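PDB 6SCE: uncharacterized protein from Thermus thermophilus HB8, which probably acts as a DNA nuclease of type III CRISPR defence, switched on by cyclic oligoadenylate that its CARF domains bind. Local coordinates for residues 111-116 with 381-386; 286-291 with 365-370. One frame throughout, in Å; residues are numbered along the deposited sequence.

Contact 1: 111-116 with 381-386; sequences EGHRAL and SGTTAM. With nucleotides of chain B.
The T383 methyl CG2 lies 3.4 Å from H113 ND1, set obliquely to the imidazole, and T383 CB meets the carboxylate of E111 at OE1; these van der Waals touches are the direct contacts between the segments, and no hydrogen bond crosses. Hydrogen bonds within 111-116 do the orienting. H113 ND1 donates to E111 OE1 (2.8 Å, 173°), almost within the ring plane and on the syn side of the oxygen but tilted out of the carboxylate plane, while H113 N reaches E111 OE2 from above that plane. The bend at chi2 of E111 (49°) lets both oxygens meet H113; the ND1 bond, with the one at NE2, sets the rotation of the imidazole. One water links the segments, donating to E111 OE1 and accepting from A385 N at 3.0 Å. T383 OG1 caps the helix by accepting from M386 N (3.2 Å) and is itself hydrogen-bonded to P351 O. Around the nucleotides, H113 NE2 is hydrogen-bonded to O2' of A2 of chain B (2.8 Å), and O4' of A3 of chain B lies over one imidazole face. T384 grips OP1 of A3 of chain B twice, through N at 2.8 Å and OG1 at 2.6 Å. Replacing H113 with an alanine removes the ring and is likely to leave the A2 (chain B) ribose hydroxyl and E111 OE1 without this partner. Loop and helix N-terminus thus form part of a cyclic oligoadenylate pocket, as in CARF domains.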
# COMPACT_ATOMS: atom_id res chain seq x y z
N GLU A 111 15.81 8.94 4.55
CA GLU A 111 14.42 9.30 4.53
C GLU A 111 14.14 10.18 3.32
O GLU A 111 14.61 11.32 3.26
CB GLU A 111 14.12 9.97 5.87
CG GLU A 111 12.93 10.89 5.92
CD GLU A 111 11.68 10.29 5.32
OE1 GLU A 111 11.37 9.08 5.67
OE2 GLU A 111 11.04 11.06 4.54
N GLY A 112 13.41 9.65 2.34
CA GLY A 112 13.15 10.37 1.10
C GLY A 112 11.70 10.42 0.71
O GLY A 112 11.36 10.36 -0.49
N HIS A 113 10.83 10.58 1.69
CA HIS A 113 9.44 10.45 1.46
C HIS A 113 8.69 11.77 1.26
O HIS A 113 7.48 11.76 1.11
CB HIS A 113 8.82 9.64 2.58
CG HIS A 113 9.26 8.21 2.59
ND1 HIS A 113 10.17 7.71 3.49
CD2 HIS A 113 8.88 7.17 1.82
CE1 HIS A 113 10.35 6.42 3.27
NE2 HIS A 113 9.58 6.07 2.26
N ARG A 114 9.39 12.90 1.25
CA ARG A 114 8.75 14.17 0.91
C ARG A 114 9.06 14.58 -0.54
O ARG A 114 10.22 14.74 -0.93
CB ARG A 114 9.18 15.25 1.91
CG ARG A 114 8.74 16.68 1.55
CD ARG A 114 7.24 16.91 1.48
NE ARG A 114 6.47 16.72 2.71
CZ ARG A 114 6.41 17.54 3.76
NH1 ARG A 114 7.13 18.66 3.82
NH2 ARG A 114 5.61 17.22 4.77
N ALA A 115 8.02 14.70 -1.35
CA ALA A 115 8.14 15.05 -2.75
C ALA A 115 8.89 16.35 -2.95
O ALA A 115 8.71 17.29 -2.17
CB ALA A 115 6.75 15.15 -3.40
N LEU A 116 9.75 16.34 -3.96
CA LEU A 116 10.59 17.44 -4.38
C LEU A 116 11.69 17.84 -3.41
O LEU A 116 12.36 18.85 -3.63
CB LEU A 116 9.75 18.67 -4.77
CG LEU A 116 8.85 18.51 -5.99
CD1 LEU A 116 8.17 19.84 -6.27
CD2 LEU A 116 9.62 18.06 -7.20
N SER A 381 2.96 1.58 10.63
CA SER A 381 2.63 2.70 9.75
C SER A 381 3.62 3.86 9.89
O SER A 381 4.43 3.95 10.81
CB SER A 381 1.20 3.16 10.00
OG SER A 381 0.29 2.07 9.97
N GLY A 382 3.48 4.78 8.93
CA GLY A 382 4.42 5.83 8.74
C GLY A 382 5.71 5.31 8.16
O GLY A 382 5.91 4.10 7.95
N THR A 383 6.62 6.24 7.93
CA THR A 383 7.97 5.95 7.48
C THR A 383 8.75 5.31 8.62
O THR A 383 8.31 5.30 9.76
CB THR A 383 8.68 7.25 7.08
OG1 THR A 383 8.79 8.07 8.24
CG2 THR A 383 7.91 7.95 5.97
N THR A 384 9.93 4.78 8.35
CA THR A 384 10.75 4.19 9.42
C THR A 384 11.11 5.23 10.48
O THR A 384 11.05 4.94 11.68
CB THR A 384 12.00 3.48 8.87
OG1 THR A 384 11.59 2.53 7.87
CG2 THR A 384 12.72 2.77 9.93
N ALA A 385 11.40 6.46 10.04
CA ALA A 385 11.62 7.56 10.96
C ALA A 385 10.46 7.75 11.91
O ALA A 385 10.70 7.86 13.12
CB ALA A 385 11.91 8.86 10.20
N MSE A 386 9.24 7.75 11.39
CA MSE A 386 8.06 7.99 12.21
C MSE A 386 7.80 6.87 13.18
O MSE A 386 7.50 7.09 14.36
CB MSE A 386 6.87 8.26 11.33
CG MSE A 386 6.97 9.54 10.49
SE MSE A 386 5.73 9.62 9.01
CE MSE A 386 4.04 9.46 9.95
P A B 3 10.00 3.07 4.93
OP1 A B 3 10.88 3.97 5.79
OP2 A B 3 10.17 1.61 5.24
O5' A B 3 8.49 3.51 5.12
C5' A B 3 7.42 3.08 4.26
C4' A B 3 6.14 3.61 4.85
O4' A B 3 6.15 5.07 4.80
C3' A B 3 4.86 3.17 4.14
O3' A B 3 3.98 2.70 5.15
C2' A B 3 4.36 4.47 3.48
O2' A B 3 2.96 4.52 3.31
C1' A B 3 4.85 5.50 4.49
N9 A B 3 4.96 6.84 3.95
C8 A B 3 5.59 7.20 2.78
N7 A B 3 5.55 8.50 2.57
C5 A B 3 4.91 9.01 3.68
C6 A B 3 4.58 10.33 4.05
N6 A B 3 4.92 11.39 3.33
N1 A B 3 3.95 10.49 5.24
C2 A B 3 3.66 9.42 5.98
N3 A B 3 3.91 8.12 5.72
C4 A B 3 4.54 8.00 4.54
P A B 2 12.23 -1.65 1.23
OP1 A B 2 11.84 -1.94 -0.18
OP2 A B 2 13.61 -1.93 1.75
O5' A B 2 11.92 -0.10 1.49
C5' A B 2 12.42 0.50 2.71
C4' A B 2 12.06 1.97 2.72
O4' A B 2 12.79 2.63 1.65
C3' A B 2 10.59 2.30 2.51
O3' A B 2 10.17 3.35 3.37
C2' A B 2 10.55 2.78 1.06
O2' A B 2 9.52 3.72 0.83
C1' A B 2 11.91 3.45 0.93
N9 A B 2 12.39 3.62 -0.43
C8 A B 2 11.98 2.93 -1.55
N7 A B 2 12.56 3.36 -2.64
C5 A B 2 13.38 4.40 -2.22
C6 A B 2 14.24 5.28 -2.91
N6 A B 2 14.38 5.29 -4.23
N1 A B 2 14.94 6.17 -2.17
C2 A B 2 14.72 6.21 -0.85
N3 A B 2 13.93 5.45 -0.09
C4 A B 2 13.27 4.56 -0.85
O HOH W 1 12.19 7.39 7.25

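Contact 2: 286-291 with 365-370; sequences PLPQEG and VEEALR
L287 lies across the aliphatic part of E367 at about a right angle, its CD1 3.9 Å from E367 CG and its CD2 near E367 CB. The contact sits at the edge of a Rossmann-like alpha/beta core, consistent with a CARF domain: the loop 286-291 leads into strand 293-297, while the helical segment 365-370 is the last part of helix 354-370, which precedes the neighbouring parallel strand 375-378. P288 continues the apolar overlap further inward. Its CD packs against E367 CG, also at 3.9 Å, and its CG rests 4.1 Å from A368 CB. L293 of the strand touches both P288 and A368, and V375 also meets A368, tying this side of the contact to the sheet. No direct hydrogen bond crosses between loop and helix. Instead a water donates to P288 O at 2.7 Å and to E367 OE2 at 2.8 Å, bridging the loop carbonyl and the carboxylate. E367 can serve both kinds of contact because CG stands anti to its backbone N (chi1 178°) and the chain then bends at chi2, laying its methylenes against L287 and P288 while the acid group reaches past them. The second carboxylate oxygen is taken up within the helix: R370 NH2 forms a salt bridge with E367 OE1 at 2.8 Å, the oxygen lying in the guanidinium plane and met nearly along its C-O axis.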
# COMPACT_ATOMS: atom_id res chain seq x y z
N PRO A 286 -3.65 16.05 24.08
CA PRO A 286 -4.30 15.96 25.41
C PRO A 286 -3.88 14.69 26.10
O PRO A 286 -3.75 13.64 25.43
CB PRO A 286 -5.80 15.88 25.09
CG PRO A 286 -5.95 16.36 23.69
CD PRO A 286 -4.63 16.16 22.98
N LEU A 287 -3.67 14.75 27.41
CA LEU A 287 -3.33 13.58 28.21
C LEU A 287 -4.51 12.62 28.20
O LEU A 287 -5.66 13.05 28.04
CB LEU A 287 -2.93 13.96 29.65
CG LEU A 287 -1.62 14.75 29.78
CD1 LEU A 287 -1.24 14.94 31.25
CD2 LEU A 287 -0.46 14.08 29.03
N PRO A 288 -4.23 11.32 28.28
CA PRO A 288 -5.29 10.34 28.23
C PRO A 288 -6.07 10.29 29.54
O PRO A 288 -5.48 10.46 30.60
CB PRO A 288 -4.54 9.03 28.03
CG PRO A 288 -3.21 9.26 28.62
CD PRO A 288 -2.91 10.69 28.32
N GLN A 289 -7.36 10.05 29.43
CA GLN A 289 -8.24 9.92 30.60
C GLN A 289 -8.75 8.51 30.81
O GLN A 289 -9.20 8.17 31.90
CB GLN A 289 -9.42 10.88 30.46
CG GLN A 289 -8.98 12.33 30.46
CD GLN A 289 -10.11 13.26 30.78
OE1 GLN A 289 -10.18 13.80 31.89
NE2 GLN A 289 -11.03 13.43 29.83
N GLU A 290 -8.66 7.67 29.78
CA GLU A 290 -9.37 6.40 29.75
C GLU A 290 -8.56 5.40 28.92
O GLU A 290 -8.07 5.76 27.86
CB GLU A 290 -10.72 6.64 29.09
CG GLU A 290 -11.86 5.80 29.61
CD GLU A 290 -13.19 6.22 29.03
OE1 GLU A 290 -13.22 7.13 28.16
OE2 GLU A 290 -14.21 5.65 29.44
N GLY A 291 -8.40 4.18 29.40
CA GLY A 291 -7.73 3.13 28.66
C GLY A 291 -8.71 2.09 28.15
O GLY A 291 -9.87 2.09 28.56
N VAL A 365 2.30 8.50 26.79
CA VAL A 365 2.72 7.21 27.31
C VAL A 365 2.94 7.28 28.83
O VAL A 365 2.45 6.43 29.58
CB VAL A 365 4.02 6.76 26.62
CG1 VAL A 365 4.61 5.52 27.28
CG2 VAL A 365 3.74 6.49 25.15
N GLU A 366 3.68 8.28 29.27
CA GLU A 366 4.05 8.37 30.68
C GLU A 366 2.81 8.56 31.56
O GLU A 366 2.68 7.88 32.57
CB GLU A 366 5.11 9.46 30.91
CG GLU A 366 6.50 8.93 30.55
CD GLU A 366 7.56 10.01 30.34
OE1 GLU A 366 7.36 11.16 30.77
OE2 GLU A 366 8.60 9.68 29.72
N GLU A 367 1.90 9.43 31.14
CA GLU A 367 0.64 9.61 31.85
C GLU A 367 -0.19 8.33 31.84
O GLU A 367 -0.72 7.92 32.86
CB GLU A 367 -0.13 10.80 31.28
CG GLU A 367 -1.49 11.06 31.91
CD GLU A 367 -1.43 11.55 33.35
OE1 GLU A 367 -0.34 11.83 33.86
OE2 GLU A 367 -2.50 11.64 33.97
N ALA A 368 -0.27 7.65 30.69
CA ALA A 368 -1.02 6.41 30.61
C ALA A 368 -0.50 5.35 31.57
O ALA A 368 -1.29 4.66 32.23
CB ALA A 368 -1.01 5.87 29.19
N LEU A 369 0.82 5.22 31.65
CA LEU A 369 1.44 4.20 32.49
C LEU A 369 1.30 4.55 33.98
O LEU A 369 1.20 3.66 34.82
CB LEU A 369 2.92 4.01 32.13
CG LEU A 369 3.15 3.37 30.74
CD1 LEU A 369 4.65 3.32 30.47
CD2 LEU A 369 2.51 1.99 30.61
N ARG A 370 1.26 5.83 34.28
CA ARG A 370 1.05 6.33 35.63
C ARG A 370 -0.35 5.95 36.12
O ARG A 370 -0.53 5.44 37.24
CB ARG A 370 1.21 7.84 35.60
CG ARG A 370 1.17 8.58 36.93
CD ARG A 370 1.61 10.03 36.73
NE ARG A 370 2.95 10.10 36.13
CZ ARG A 370 3.27 10.68 34.97
NH1 ARG A 370 4.54 10.64 34.56
NH2 ARG A 370 2.38 11.32 34.23
O HOH W 2 -4.88 12.17 32.59

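Overall arrangement
Contact 1 belongs to the ligand site and contact 2 to the periphery: their centres are 28 Å apart, their nearest atoms about 11 Å, and they do not touch. Contact 2 comes no closer than about 19 Å to the bound nucleotides, so it has no direct part in binding. Both involve the sheet built around strands 293-297 and 375-378. The loop 286-291 enters the first strand and helix 354-370 precedes the second, whereas 381-386 follows the second strand and supplies T383 and T384 to the pocket. Contact 1 then joins this domain to the N-terminal sheet, through the loop after strand 105-111, with the nucleotides packed against both segments beside their direct contact.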